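Local structure of dephospho-CoA kinase (Mycobacterium paratuberculosis, 6N39) at residues Q233-R238 / R337-H342; G244-R249 / D283-P288; V253-L258 / P262-K267; D271-V276 / Q352-F357. The protein probably phosphorylates the 3'-hydroxyl group of dephospho-CoA with ATP, completing coenzyme A synthesis, and carries a C-terminal UPF0157 domain involved in its proper folding. One frame throughout, in Å; residues are numbered along the deposited sequence.

Interaction 1: residues Q233-R238 / R337-H342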
loop_
_atom_site.group_PDB
_atom_site.type_symbol
_atom_site.label_atom_id
_atom_site.label_comp_id
_atom_site.label_asym_id
_atom_site.label_seq_id
_atom_site.Cartn_x
_atom_site.Cartn_y
_atom_site.Cartn_z
ATOM N N GLN A 233 1.465 -0.651 -8.443
ATOM C CA GLN A 233 1.337 0.804 -8.338
ATOM C C GLN A 233 0.961 1.203 -6.917
ATOM O O GLN A 233 1.492 2.187 -6.377
ATOM C CB GLN A 233 0.303 1.339 -9.334
ATOM C CG GLN A 233 0.320 2.873 -9.478
ATOM C CD GLN A 233 1.686 3.395 -9.947
ATOM O OE1 GLN A 233 2.125 3.097 -11.059
ATOM N NE2 GLN A 233 2.357 4.172 -9.095
ATOM N N ARG A 234 0.066 0.436 -6.279
ATOM C CA ARG A 234 -0.250 0.745 -4.883
ATOM C C ARG A 234 1.002 0.672 -4.025
ATOM O O ARG A 234 1.243 1.554 -3.184
ATOM C CB ARG A 234 -1.324 -0.199 -4.335
ATOM C CG ARG A 234 -2.654 0.013 -4.997
ATOM C CD ARG A 234 -3.754 -0.715 -4.264
ATOM N NE ARG A 234 -3.737 -2.144 -4.498
ATOM C CZ ARG A 234 -4.416 -2.754 -5.467
ATOM N NH1 ARG A 234 -5.171 -2.059 -6.306
ATOM N NH2 ARG A 234 -4.352 -4.072 -5.588
ATOM N N ILE A 235 1.840 -0.344 -4.267
ATOM C CA ILE A 235 3.043 -0.524 -3.455
ATOM C C ILE A 235 4.048 0.608 -3.710
ATOM O O ILE A 235 4.625 1.173 -2.774
ATOM C CB ILE A 235 3.660 -1.909 -3.728
ATOM C CG1 ILE A 235 2.707 -3.018 -3.267
ATOM C CG2 ILE A 235 5.032 -2.019 -3.059
ATOM C CD1 ILE A 235 3.009 -4.425 -3.888
ATOM N N VAL A 236 4.286 0.928 -4.982
ATOM C CA VAL A 236 5.207 1.998 -5.359
ATOM C C VAL A 236 4.802 3.305 -4.690
ATOM O O VAL A 236 5.642 4.005 -4.115
ATOM C CB VAL A 236 5.258 2.154 -6.893
ATOM C CG1 VAL A 236 5.915 3.502 -7.277
ATOM C CG2 VAL A 236 6.008 0.975 -7.544
ATOM N N ASN A 237 3.507 3.653 -4.755
ATOM C CA ASN A 237 3.052 4.894 -4.133
ATOM C C ASN A 237 3.282 4.865 -2.629
ATOM O O ASN A 237 3.758 5.849 -2.039
ATOM C CB ASN A 237 1.567 5.131 -4.435
ATOM C CG ASN A 237 1.312 5.496 -5.887
ATOM O OD1 ASN A 237 2.239 5.824 -6.630
ATOM N ND2 ASN A 237 0.043 5.449 -6.299
ATOM N N ARG A 238 2.922 3.741 -1.989
ATOM C CA ARG A 238 3.084 3.600 -0.543
ATOM C C ARG A 238 4.544 3.770 -0.126
ATOM O O ARG A 238 4.850 4.422 0.885
ATOM C CB ARG A 238 2.551 2.227 -0.107
ATOM C CG ARG A 238 2.769 1.886 1.363
ATOM C CD ARG A 238 2.251 0.446 1.708
ATOM N NE ARG A 238 0.846 0.279 1.319
ATOM C CZ ARG A 238 0.363 -0.747 0.616
ATOM N NH1 ARG A 238 1.155 -1.772 0.264
ATOM N NH2 ARG A 238 -0.927 -0.759 0.289
ATOM N N ARG A 337 -0.186 -10.285 0.142
ATOM C CA ARG A 337 0.562 -9.658 -0.952
ATOM C C ARG A 337 2.062 -9.741 -0.679
ATOM O O ARG A 337 2.725 -8.730 -0.392
ATOM C CB ARG A 337 0.116 -8.204 -1.136
ATOM C CG ARG A 337 0.790 -7.444 -2.315
ATOM C CD ARG A 337 0.669 -8.181 -3.656
ATOM N NE ARG A 337 1.684 -9.237 -3.794
ATOM C CZ ARG A 337 1.563 -10.271 -4.618
ATOM N NH1 ARG A 337 0.472 -10.392 -5.385
ATOM N NH2 ARG A 337 2.509 -11.199 -4.662
ATOM N N PRO A 338 2.642 -10.936 -0.778
ATOM C CA PRO A 338 4.101 -11.047 -0.669
ATOM C C PRO A 338 4.801 -10.093 -1.628
ATOM O O PRO A 338 4.438 -9.979 -2.805
ATOM C CB PRO A 338 4.373 -12.514 -1.016
ATOM C CG PRO A 338 3.091 -13.232 -0.627
ATOM C CD PRO A 338 1.998 -12.246 -0.993
ATOM N N THR A 339 5.818 -9.408 -1.102
ATOM C CA THR A 339 6.512 -8.311 -1.766
ATOM C C THR A 339 7.948 -8.273 -1.258
ATOM O O THR A 339 8.163 -8.286 -0.044
ATOM C CB THR A 339 5.851 -6.952 -1.444
ATOM O OG1 THR A 339 4.434 -7.014 -1.623
ATOM C CG2 THR A 339 6.432 -5.832 -2.290
ATOM N N ASN A 340 8.915 -8.191 -2.164
ATOM C CA ASN A 340 10.300 -7.901 -1.813
ATOM C C ASN A 340 10.615 -6.449 -2.137
ATOM O O ASN A 340 10.265 -5.961 -3.211
ATOM C CB ASN A 340 11.278 -8.798 -2.588
ATOM C CG ASN A 340 11.144 -10.237 -2.238
ATOM O OD1 ASN A 340 10.885 -10.586 -1.088
ATOM N ND2 ASN A 340 11.334 -11.105 -3.230
ATOM N N VAL A 341 11.284 -5.756 -1.219
ATOM C CA VAL A 341 11.643 -4.356 -1.423
ATOM C C VAL A 341 13.160 -4.257 -1.311
ATOM O O VAL A 341 13.713 -4.227 -0.205
ATOM C CB VAL A 341 10.947 -3.422 -0.424
ATOM C CG1 VAL A 341 11.363 -1.967 -0.651
ATOM C CG2 VAL A 341 9.430 -3.536 -0.551
ATOM N N HIS A 342 13.838 -4.203 -2.451
ATOM C CA HIS A 342 15.290 -4.077 -2.498
ATOM C C HIS A 342 15.663 -2.602 -2.416
ATOM O O HIS A 342 15.097 -1.780 -3.135
ATOM C CB HIS A 342 15.844 -4.684 -3.798
ATOM C CG HIS A 342 15.349 -6.071 -4.089
ATOM N ND1 HIS A 342 16.047 -7.201 -3.724
ATOM C CD2 HIS A 342 14.239 -6.508 -4.730
ATOM C CE1 HIS A 342 15.380 -8.277 -4.110
ATOM N NE2 HIS A 342 14.278 -7.885 -4.721
#
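Ile235 and Thr339 meet tip to tip where helix 228-243 lies on the mixed sheet of the UPF0157 (GrpB) domain, so this is helix-on-sheet packing in an alpha/beta fold. Ile235, the largest contributor, comes down from the helix with its CD1 methyl 3.7 Å from Thr339 OG1 and 4.0 Å from Thr339 CG2. Its other branch joins in, with Ile235 CG2 4.1 Å from Thr339 CG2. That branch stands opposite the backbone nitrogen, while CG1 lies beside it (chi1 -65°), which spreads the two arms over the start of strand 339-345. Thr339 presents both its methyl and its hydroxyl to the helix, yet the hydroxyl does not enter the apolar patch without a partner: Thr339 OG1 donates to Arg337 O at 2.7 Å. Ile235 also packs on Ile270 and Ile272 of the adjoining strand 270-276. Arg337 closes the edge of the patch with its aliphatic part alone, CG lying 4.1 Å from Ile235 CD1. Beyond CG the chain bends twice, and the guanidinium bonds Gln231 of helix 228-243 through NH1 and Asp268 through NH2. Pro338 O lies almost in the plane of the Arg337 guanidinium, which grips it side-on: NE at 3.0 Å approaches from above the carbonyl plane, whereas NH2 at 2.9 Å sits on a lone pair.

Interaction 2: residues G244-R249 / D283-P288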
loop_
_atom_site.group_PDB
_atom_site.type_symbol
_atom_site.label_atom_id
_atom_site.label_comp_id
_atom_site.label_asym_id
_atom_site.label_seq_id
_atom_site.Cartn_x
_atom_site.Cartn_y
_atom_site.Cartn_z
ATOM N N GLY A 244 9.851 9.397 1.856
ATOM C CA GLY A 244 10.061 10.815 2.115
ATOM C C GLY A 244 10.981 11.434 1.090
ATOM O O GLY A 244 10.644 11.418 -0.089
ATOM N N HIS A 245 12.137 11.975 1.505
ATOM C CA HIS A 245 13.128 12.537 0.592
ATOM C C HIS A 245 14.166 11.515 0.138
ATOM O O HIS A 245 14.982 11.828 -0.731
ATOM C CB HIS A 245 13.883 13.697 1.261
ATOM C CG HIS A 245 14.760 13.252 2.392
ATOM N ND1 HIS A 245 14.250 12.790 3.589
ATOM C CD2 HIS A 245 16.108 13.159 2.497
ATOM C CE1 HIS A 245 15.246 12.462 4.392
ATOM N NE2 HIS A 245 16.383 12.680 3.756
ATOM N N ARG A 246 14.168 10.321 0.714
ATOM C CA ARG A 246 15.273 9.391 0.534
ATOM C C ARG A 246 15.150 8.516 -0.702
ATOM O O ARG A 246 16.158 7.942 -1.120
ATOM C CB ARG A 246 15.413 8.499 1.769
ATOM C CG ARG A 246 15.746 9.281 3.060
ATOM C CD ARG A 246 15.744 8.310 4.248
ATOM N NE ARG A 246 15.772 8.962 5.548
ATOM C CZ ARG A 246 14.686 9.385 6.182
ATOM N NH1 ARG A 246 13.488 9.247 5.616
ATOM N NH2 ARG A 246 14.804 9.966 7.358
ATOM N N ALA A 247 13.964 8.397 -1.305
ATOM C CA ALA A 247 13.809 7.588 -2.515
ATOM C C ALA A 247 14.060 8.463 -3.733
ATOM O O ALA A 247 13.216 9.285 -4.100
ATOM C CB ALA A 247 12.423 6.956 -2.586
ATOM N N LEU A 248 15.218 8.283 -4.366
ATOM C CA LEU A 248 15.466 8.963 -5.627
ATOM C C LEU A 248 14.520 8.463 -6.714
ATOM O O LEU A 248 14.098 9.235 -7.575
ATOM C CB LEU A 248 16.922 8.775 -6.040
ATOM C CG LEU A 248 17.930 9.173 -4.954
ATOM C CD1 LEU A 248 19.338 9.126 -5.513
ATOM C CD2 LEU A 248 17.627 10.564 -4.405
ATOM N N ARG A 249 14.193 7.175 -6.703
ATOM C CA ARG A 249 13.189 6.620 -7.604
ATOM C C ARG A 249 12.761 5.284 -7.028
ATOM O O ARG A 249 13.467 4.686 -6.206
ATOM C CB ARG A 249 13.707 6.470 -9.047
ATOM C CG ARG A 249 14.962 5.618 -9.203
ATOM C CD ARG A 249 15.463 5.585 -10.676
ATOM N NE ARG A 249 14.562 4.797 -11.513
ATOM C CZ ARG A 249 14.641 4.697 -12.835
ATOM N NH1 ARG A 249 15.613 5.310 -13.508
ATOM N NH2 ARG A 249 13.750 3.962 -13.487
ATOM N N ASP A 283 19.693 2.823 5.632
ATOM C CA ASP A 283 19.547 2.444 7.032
ATOM C C ASP A 283 18.591 3.383 7.760
ATOM O O ASP A 283 17.928 2.970 8.719
ATOM C CB ASP A 283 20.926 2.402 7.710
ATOM C CG ASP A 283 21.715 1.135 7.338
ATOM O OD1 ASP A 283 21.093 0.143 6.898
ATOM O OD2 ASP A 283 22.945 1.111 7.498
ATOM N N GLU A 284 18.485 4.637 7.304
ATOM C CA GLU A 284 17.464 5.528 7.855
ATOM C C GLU A 284 16.051 5.064 7.509
ATOM O O GLU A 284 15.085 5.523 8.131
ATOM C CB GLU A 284 17.664 6.963 7.340
ATOM C CG GLU A 284 18.901 7.671 7.876
ATOM C CD GLU A 284 19.076 9.086 7.298
ATOM O OE1 GLU A 284 18.209 9.554 6.517
ATOM O OE2 GLU A 284 20.087 9.726 7.628
ATOM N N LEU A 285 15.900 4.203 6.507
ATOM C CA LEU A 285 14.538 3.790 6.142
ATOM C C LEU A 285 13.910 2.689 7.027
ATOM O O LEU A 285 12.767 2.293 6.764
ATOM C CB LEU A 285 14.514 3.328 4.686
ATOM C CG LEU A 285 14.636 4.492 3.686
ATOM C CD1 LEU A 285 14.822 3.952 2.265
ATOM C CD2 LEU A 285 13.394 5.368 3.742
ATOM N N VAL A 286 14.578 2.183 8.066
ATOM C CA VAL A 286 14.073 0.982 8.748
ATOM C C VAL A 286 12.726 1.252 9.415
ATOM O O VAL A 286 11.754 0.512 9.217
ATOM C CB VAL A 286 15.102 0.459 9.768
ATOM C CG1 VAL A 286 14.464 -0.572 10.709
ATOM C CG2 VAL A 286 16.296 -0.138 9.043
ATOM N N GLU A 287 12.645 2.308 10.221
ATOM C CA GLU A 287 11.392 2.571 10.932
ATOM C C GLU A 287 10.253 2.982 10.000
ATOM O O GLU A 287 9.129 2.477 10.173
ATOM C CB GLU A 287 11.616 3.619 12.028
ATOM C CG GLU A 287 12.443 3.120 13.212
ATOM C CD GLU A 287 11.873 1.853 13.842
ATOM O OE1 GLU A 287 12.495 0.777 13.690
ATOM O OE2 GLU A 287 10.799 1.931 14.483
ATOM N N PRO A 288 10.436 3.894 9.039
ATOM C CA PRO A 288 9.275 4.242 8.200
ATOM C C PRO A 288 8.830 3.090 7.307
ATOM O O PRO A 288 7.631 2.960 7.048
ATOM C CB PRO A 288 9.738 5.472 7.398
ATOM C CG PRO A 288 11.201 5.607 7.605
ATOM C CD PRO A 288 11.590 4.791 8.819
HETATM O O HOH W 1 18.770 11.759 4.988
#
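A salt bridge between Arg246 and Glu284, backed by Leu285, ties two surface turns of the UPF0157 (GrpB) domain: the loop joining helix 228-243 to strand 249-253, and the break between helices 279-284 and 286-291. The loop begins at Gly244, which leaves the preceding helix with positive phi. Two residues on, Arg246 stretches out from CG to NE and crosses the Glu284 side chain at about a right angle. Its NE donates to Glu284 OE1 over 2.7 Å in an almost straight bond (169°), meeting the anti lone pair of that oxygen. The bond lies close to the guanidinium plane, but the carboxylate is turned 87° away from that plane, so this is a single-point bridge through NE and not a paired, side-by-side one. Alongside the bridge, Arg246 and Leu285 slide past each other in opposite directions, CD of Arg246 3.8 Å from CD2 of Leu285; Leu285 in turn is buried against Val276 of the sheet. Both faces of the guanidinium have company. His245 CE1 lies 3.6 Å above its centre on one side, and the backbone oxygen of Glu284 lies over the centre of the opposite face, farther off. The His245 ring and the Glu284 carboxylate do not touch. Instead, a water held at the ring edge spans them, 2.8 Å from His245 NE2 and donating to Glu284 OE1 at 2.7 Å.

Interaction 3: residues V253-L258 / P262-K267. With ACT (acetate ion), chain C; ACT (acetate ion), chain G.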
loop_
_atom_site.group_PDB
_atom_site.type_symbol
_atom_site.label_atom_id
_atom_site.label_comp_id
_atom_site.label_asym_id
_atom_site.label_seq_id
_atom_site.Cartn_x
_atom_site.Cartn_y
_atom_site.Cartn_z
ATOM N N VAL A 253 10.150 -4.126 -10.486
ATOM C CA VAL A 253 11.188 -4.862 -11.196
ATOM C C VAL A 253 10.879 -6.356 -11.129
ATOM O O VAL A 253 9.896 -6.782 -10.526
ATOM C CB VAL A 253 12.593 -4.565 -10.631
ATOM C CG1 VAL A 253 12.921 -3.073 -10.790
ATOM C CG2 VAL A 253 12.655 -4.967 -9.145
ATOM N N GLY A 254 11.747 -7.152 -11.742
ATOM C CA GLY A 254 11.610 -8.589 -11.644
ATOM C C GLY A 254 10.539 -9.140 -12.567
ATOM O O GLY A 254 9.977 -8.447 -13.425
ATOM N N SER A 255 10.246 -10.430 -12.370
ATOM C CA SER A 255 9.394 -11.154 -13.316
ATOM C C SER A 255 7.964 -10.630 -13.349
ATOM O O SER A 255 7.317 -10.693 -14.403
ATOM C CB SER A 255 9.365 -12.646 -12.986
ATOM O OG SER A 255 10.484 -13.312 -13.530
ATOM N N THR A 256 7.434 -10.141 -12.217
ATOM C CA THR A 256 6.063 -9.639 -12.259
ATOM C C THR A 256 5.955 -8.299 -12.970
ATOM O O THR A 256 4.834 -7.868 -13.241
ATOM C CB THR A 256 5.431 -9.516 -10.854
ATOM O OG1 THR A 256 6.090 -8.506 -10.093
ATOM C CG2 THR A 256 5.478 -10.850 -10.091
ATOM N N ALA A 257 7.076 -7.654 -13.313
ATOM C CA ALA A 257 7.049 -6.394 -14.052
ATOM C C ALA A 257 7.076 -6.571 -15.567
ATOM O O ALA A 257 6.956 -5.579 -16.293
ATOM C CB ALA A 257 8.225 -5.502 -13.637
ATOM N N LEU A 258 7.235 -7.787 -16.068
ATOM C CA LEU A 258 7.225 -7.982 -17.512
ATOM C C LEU A 258 5.809 -7.837 -18.068
ATOM O O LEU A 258 4.830 -8.094 -17.364
ATOM C CB LEU A 258 7.778 -9.356 -17.866
ATOM C CG LEU A 258 9.206 -9.599 -17.369
ATOM C CD1 LEU A 258 9.663 -11.005 -17.713
ATOM C CD2 LEU A 258 10.153 -8.561 -17.956
ATOM N N PRO A 262 0.485 -14.831 -21.226
ATOM C CA PRO A 262 -0.066 -16.034 -20.576
ATOM C C PRO A 262 0.816 -17.267 -20.716
ATOM O O PRO A 262 0.689 -18.196 -19.907
ATOM C CB PRO A 262 -1.418 -16.227 -21.281
ATOM C CG PRO A 262 -1.290 -15.480 -22.574
ATOM C CD PRO A 262 -0.408 -14.308 -22.273
ATOM N N ASP A 263 1.700 -17.309 -21.710
ATOM C CA ASP A 263 2.617 -18.428 -21.870
ATOM C C ASP A 263 3.860 -18.301 -20.996
ATOM O O ASP A 263 4.695 -19.212 -21.011
ATOM C CB ASP A 263 3.019 -18.564 -23.340
ATOM C CG ASP A 263 1.822 -18.789 -24.256
ATOM O OD1 ASP A 263 0.929 -19.591 -23.902
ATOM O OD2 ASP A 263 1.770 -18.158 -25.332
ATOM N N PHE A 264 3.998 -17.200 -20.253
ATOM C CA PHE A 264 5.065 -16.999 -19.284
ATOM C C PHE A 264 4.593 -17.498 -17.910
ATOM O O PHE A 264 3.487 -18.026 -17.768
ATOM C CB PHE A 264 5.472 -15.521 -19.267
ATOM C CG PHE A 264 6.777 -15.237 -18.560
ATOM C CD1 PHE A 264 7.968 -15.782 -19.016
ATOM C CD2 PHE A 264 6.810 -14.408 -17.450
ATOM C CE1 PHE A 264 9.166 -15.518 -18.370
ATOM C CE2 PHE A 264 8.005 -14.137 -16.795
ATOM C CZ PHE A 264 9.184 -14.693 -17.255
ATOM N N ALA A 265 5.427 -17.323 -16.884
ATOM C CA ALA A 265 5.124 -17.822 -15.546
ATOM C C ALA A 265 6.133 -17.255 -14.563
ATOM O O ALA A 265 7.288 -17.000 -14.921
ATOM C CB ALA A 265 5.145 -19.359 -15.501
ATOM N N ALA A 266 5.690 -17.066 -13.319
ATOM C CA ALA A 266 6.540 -16.441 -12.316
ATOM C C ALA A 266 6.056 -16.826 -10.927
ATOM O O ALA A 266 4.904 -17.219 -10.735
ATOM C CB ALA A 266 6.558 -14.915 -12.456
ATOM N N LYS A 267 6.966 -16.720 -9.964
ATOM C CA LYS A 267 6.602 -16.825 -8.559
ATOM C C LYS A 267 5.729 -15.627 -8.174
ATOM O O LYS A 267 5.947 -14.509 -8.648
ATOM C CB LYS A 267 7.887 -16.877 -7.732
ATOM C CG LYS A 267 7.771 -17.398 -6.324
ATOM C CD LYS A 267 9.129 -17.290 -5.627
ATOM C CE LYS A 267 9.014 -17.493 -4.120
ATOM N NZ LYS A 267 10.206 -16.959 -3.397
HETATM C C ACT C . 12.953 -12.065 -11.119
HETATM O O ACT C . 12.687 -12.744 -12.153
HETATM O OXT ACT C . 12.147 -11.522 -10.320
HETATM C CH3 ACT C . 14.490 -11.885 -10.760
HETATM C C ACT G . 10.716 -16.065 -10.269
HETATM O O ACT G . 11.347 -17.148 -10.019
HETATM O OXT ACT G . 9.598 -15.886 -10.877
HETATM C CH3 ACT G . 11.408 -14.749 -9.767
#
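Ser255 and Ala266 are pressed together through their CB atoms, 3.6 Å apart, where the short 3-10 turn after strand 249-253 faces the chain returning into strand 266-267. Next to this pair, Leu258 and Phe264 cross at about a right angle, and Leu258 CD1 lies 3.7 Å from Phe264 CE2. A trans setting about the first side-chain bond of Phe264 (chi1 -166°) swings the ring toward the turn, which also brings Ser255 OG to the ring edge. Thr256 CG2 makes a looser contact with Lys267 O.

Two acetate ions bind directly to the segments. Ser255 N donates to OXT of the chain C acetate at 3.0 Å. Ser255 OG donates to atom O of the same acetate at 2.7 Å. Gly254 CA, at positive phi, is close by. The acetate of chain G accepts from Lys267 N at 2.9 Å to its OXT. Farther out, Lys375 NZ bonds both Ser255 OG and Ala265 O, thereby linking the two segments, while Tyr371, Tyr389, Lys375 and Lys393 supply further bonds to the acetates.

A Gly-Ser pair after a strand resembles the signature of the nucleotidyltransferase clan to which GrpB proteins are assigned. The ions probably come from the crystallisation liquor, but backbone N-H groups, a hydroxyl and lysines converging on carboxylates are consistent with a pocket suited to anions.

Interaction 4: residues D271-V276 / Q352-F357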
loop_
_atom_site.group_PDB
_atom_site.type_symbol
_atom_site.label_atom_id
_atom_site.label_comp_id
_atom_site.label_asym_id
_atom_site.label_seq_id
_atom_site.Cartn_x
_atom_site.Cartn_y
_atom_site.Cartn_z
ATOM N N ASP A 271 8.423 -7.726 -6.815
ATOM C CA ASP A 271 9.695 -7.094 -6.467
ATOM C C ASP A 271 9.661 -5.611 -6.791
ATOM O O ASP A 271 9.261 -5.220 -7.897
ATOM C CB ASP A 271 10.872 -7.741 -7.201
ATOM C CG ASP A 271 11.113 -9.160 -6.746
ATOM O OD1 ASP A 271 10.418 -10.060 -7.250
ATOM O OD2 ASP A 271 11.992 -9.354 -5.884
ATOM N N ILE A 272 10.132 -4.804 -5.837
ATOM C CA ILE A 272 10.246 -3.357 -5.957
ATOM C C ILE A 272 11.680 -2.961 -5.637
ATOM O O ILE A 272 12.281 -3.510 -4.713
ATOM C CB ILE A 272 9.306 -2.630 -4.973
ATOM C CG1 ILE A 272 7.863 -3.124 -5.109
ATOM C CG2 ILE A 272 9.431 -1.117 -5.179
ATOM C CD1 ILE A 272 7.233 -2.821 -6.495
ATOM N N GLN A 273 12.225 -1.985 -6.358
ATOM C CA GLN A 273 13.510 -1.410 -5.981
ATOM C C GLN A 273 13.323 0.050 -5.587
ATOM O O GLN A 273 12.774 0.838 -6.362
ATOM C CB GLN A 273 14.530 -1.516 -7.124
ATOM C CG GLN A 273 15.873 -0.885 -6.753
ATOM C CD GLN A 273 16.921 -1.066 -7.822
ATOM O OE1 GLN A 273 17.774 -1.955 -7.722
ATOM N NE2 GLN A 273 16.872 -0.217 -8.866
ATOM N N ILE A 274 13.792 0.403 -4.394
ATOM C CA ILE A 274 13.982 1.791 -3.989
ATOM C C ILE A 274 15.443 2.148 -4.230
ATOM O O ILE A 274 16.348 1.502 -3.668
ATOM C CB ILE A 274 13.616 1.997 -2.511
ATOM C CG1 ILE A 274 12.166 1.563 -2.231
ATOM C CG2 ILE A 274 13.853 3.451 -2.112
ATOM C CD1 ILE A 274 11.816 1.598 -0.730
ATOM N N THR A 275 15.681 3.169 -5.058
ATOM C CA THR A 275 17.021 3.688 -5.279
ATOM C C THR A 275 17.300 4.799 -4.273
ATOM O O THR A 275 16.511 5.741 -4.161
ATOM C CB THR A 275 17.170 4.217 -6.716
ATOM O OG1 THR A 275 17.044 3.134 -7.648
ATOM C CG2 THR A 275 18.526 4.851 -6.910
ATOM N N VAL A 276 18.407 4.681 -3.532
ATOM C CA VAL A 276 18.792 5.678 -2.534
ATOM C C VAL A 276 20.164 6.217 -2.898
ATOM O O VAL A 276 20.830 5.722 -3.807
ATOM C CB VAL A 276 18.795 5.117 -1.093
ATOM C CG1 VAL A 276 17.390 4.646 -0.701
ATOM C CG2 VAL A 276 19.808 3.951 -0.964
ATOM N N GLN A 352 21.573 -0.839 -11.151
ATOM C CA GLN A 352 21.393 -0.704 -12.596
ATOM C C GLN A 352 20.804 -1.976 -13.194
ATOM O O GLN A 352 19.879 -1.919 -14.014
ATOM C CB GLN A 352 22.737 -0.367 -13.237
ATOM C CG GLN A 352 23.335 0.929 -12.698
ATOM C CD GLN A 352 22.925 2.108 -13.531
ATOM O OE1 GLN A 352 23.261 2.171 -14.712
ATOM N NE2 GLN A 352 22.173 3.048 -12.937
ATOM N N PHE A 353 21.312 -3.132 -12.762
ATOM C CA PHE A 353 20.891 -4.401 -13.336
ATOM C C PHE A 353 19.416 -4.684 -13.070
ATOM O O PHE A 353 18.736 -5.259 -13.929
ATOM C CB PHE A 353 21.763 -5.541 -12.787
ATOM C CG PHE A 353 21.474 -6.864 -13.426
ATOM C CD1 PHE A 353 21.421 -6.974 -14.822
ATOM C CD2 PHE A 353 21.244 -7.996 -12.646
ATOM C CE1 PHE A 353 21.146 -8.189 -15.429
ATOM C CE2 PHE A 353 20.991 -9.222 -13.247
ATOM C CZ PHE A 353 20.936 -9.323 -14.643
ATOM N N ALA A 354 18.897 -4.307 -11.892
ATOM C CA ALA A 354 17.481 -4.577 -11.618
ATOM C C ALA A 354 16.567 -3.885 -12.635
ATOM O O ALA A 354 15.531 -4.441 -13.039
ATOM C CB ALA A 354 17.121 -4.149 -10.188
ATOM N N LEU A 355 16.931 -2.673 -13.060
ATOM C CA LEU A 355 16.153 -1.953 -14.074
ATOM C C LEU A 355 16.407 -2.518 -15.477
ATOM O O LEU A 355 15.466 -2.716 -16.289
ATOM C CB LEU A 355 16.516 -0.461 -14.006
ATOM C CG LEU A 355 16.290 0.253 -12.656
ATOM C CD1 LEU A 355 16.818 1.672 -12.675
ATOM C CD2 LEU A 355 14.801 0.285 -12.265
ATOM N N LEU A 356 17.684 -2.808 -15.760
ATOM C CA LEU A 356 18.056 -3.313 -17.077
ATOM C C LEU A 356 17.378 -4.649 -17.368
ATOM O O LEU A 356 16.965 -4.903 -18.497
ATOM C CB LEU A 356 19.579 -3.458 -17.169
ATOM C CG LEU A 356 20.127 -4.200 -18.399
ATOM C CD1 LEU A 356 19.706 -3.502 -19.699
ATOM C CD2 LEU A 356 21.675 -4.359 -18.365
ATOM N N PHE A 357 17.308 -5.532 -16.372
ATOM C CA PHE A 357 16.788 -6.886 -16.576
ATOM C C PHE A 357 15.367 -6.844 -17.112
ATOM O O PHE A 357 15.027 -7.556 -18.071
ATOM C CB PHE A 357 16.878 -7.639 -15.237
ATOM C CG PHE A 357 16.557 -9.114 -15.300
ATOM C CD1 PHE A 357 17.434 -10.016 -15.875
ATOM C CD2 PHE A 357 15.398 -9.597 -14.719
ATOM C CE1 PHE A 357 17.144 -11.374 -15.901
ATOM C CE2 PHE A 357 15.110 -10.947 -14.724
ATOM C CZ PHE A 357 15.985 -11.837 -15.322
#
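Gln273 reaches from strand 270-276 across to Ala354 and Leu355 of helix 349-363, its amide lying between sheet and helix in the UPF0157 (GrpB) domain. The side chain is fully drawn out: CG points away from the main-chain N (chi1 179°) and CD continues the line (chi2 176°), which carries the amide well out from the strand to the helix. The last torsion, -100°, then turns the amide across the chain and gives each end its own neighbour. OE1 of Gln273 sits 3.4 Å from the CB methyl of Ala354, and CD of Gln273 is 3.9 Å from the same methyl. At the other end Gln273 NE2 lies 3.9 Å from Leu355 CG and 4.0 Å from Leu355 CD2. Leu355 crosses Gln273 at about a right angle. Its CB does not head straight for the strand, but the branched end is brought over to the amide.

The contacts with Ala354 and Leu355 are van der Waals touches. The polar atoms of the buried amide have other partners: NE2 bonds the backbone oxygen of Gln351, in the same helix just before Gln352, and OE1 accepts from Arg344 NH1. With both ends bonded, the rotation of the amide is fixed.

Leu355 also leans on Arg249 and Asp251 of the adjacent strand 249-253. Ile272 and Ile274, alternating with Gln273, pack on helix 228-243 across the sheet, while Leu356 packs between helix 349-363 and helix 386-411.

Interactions 1 and 4 work on strands that are sheet neighbours: His342 N and Ile272 O, then His342 O and Ile274 N, pair at 2.8 Å each, and Ile235 CG2 packs on Ile272 CG1 at 3.7 Å. Interaction 2 joins the other side of strand 270-276, with Leu248 N 2.9 Å from Thr275 O. Interaction 3 begins farther along that strand pair, Val253 N lying 2.9 Å from Asp271 O, and it ends at the two acetates. Interactions 2 and 3 are about 27 Å apart between centres. All four lie away from the predicted ATP site of the kinase part.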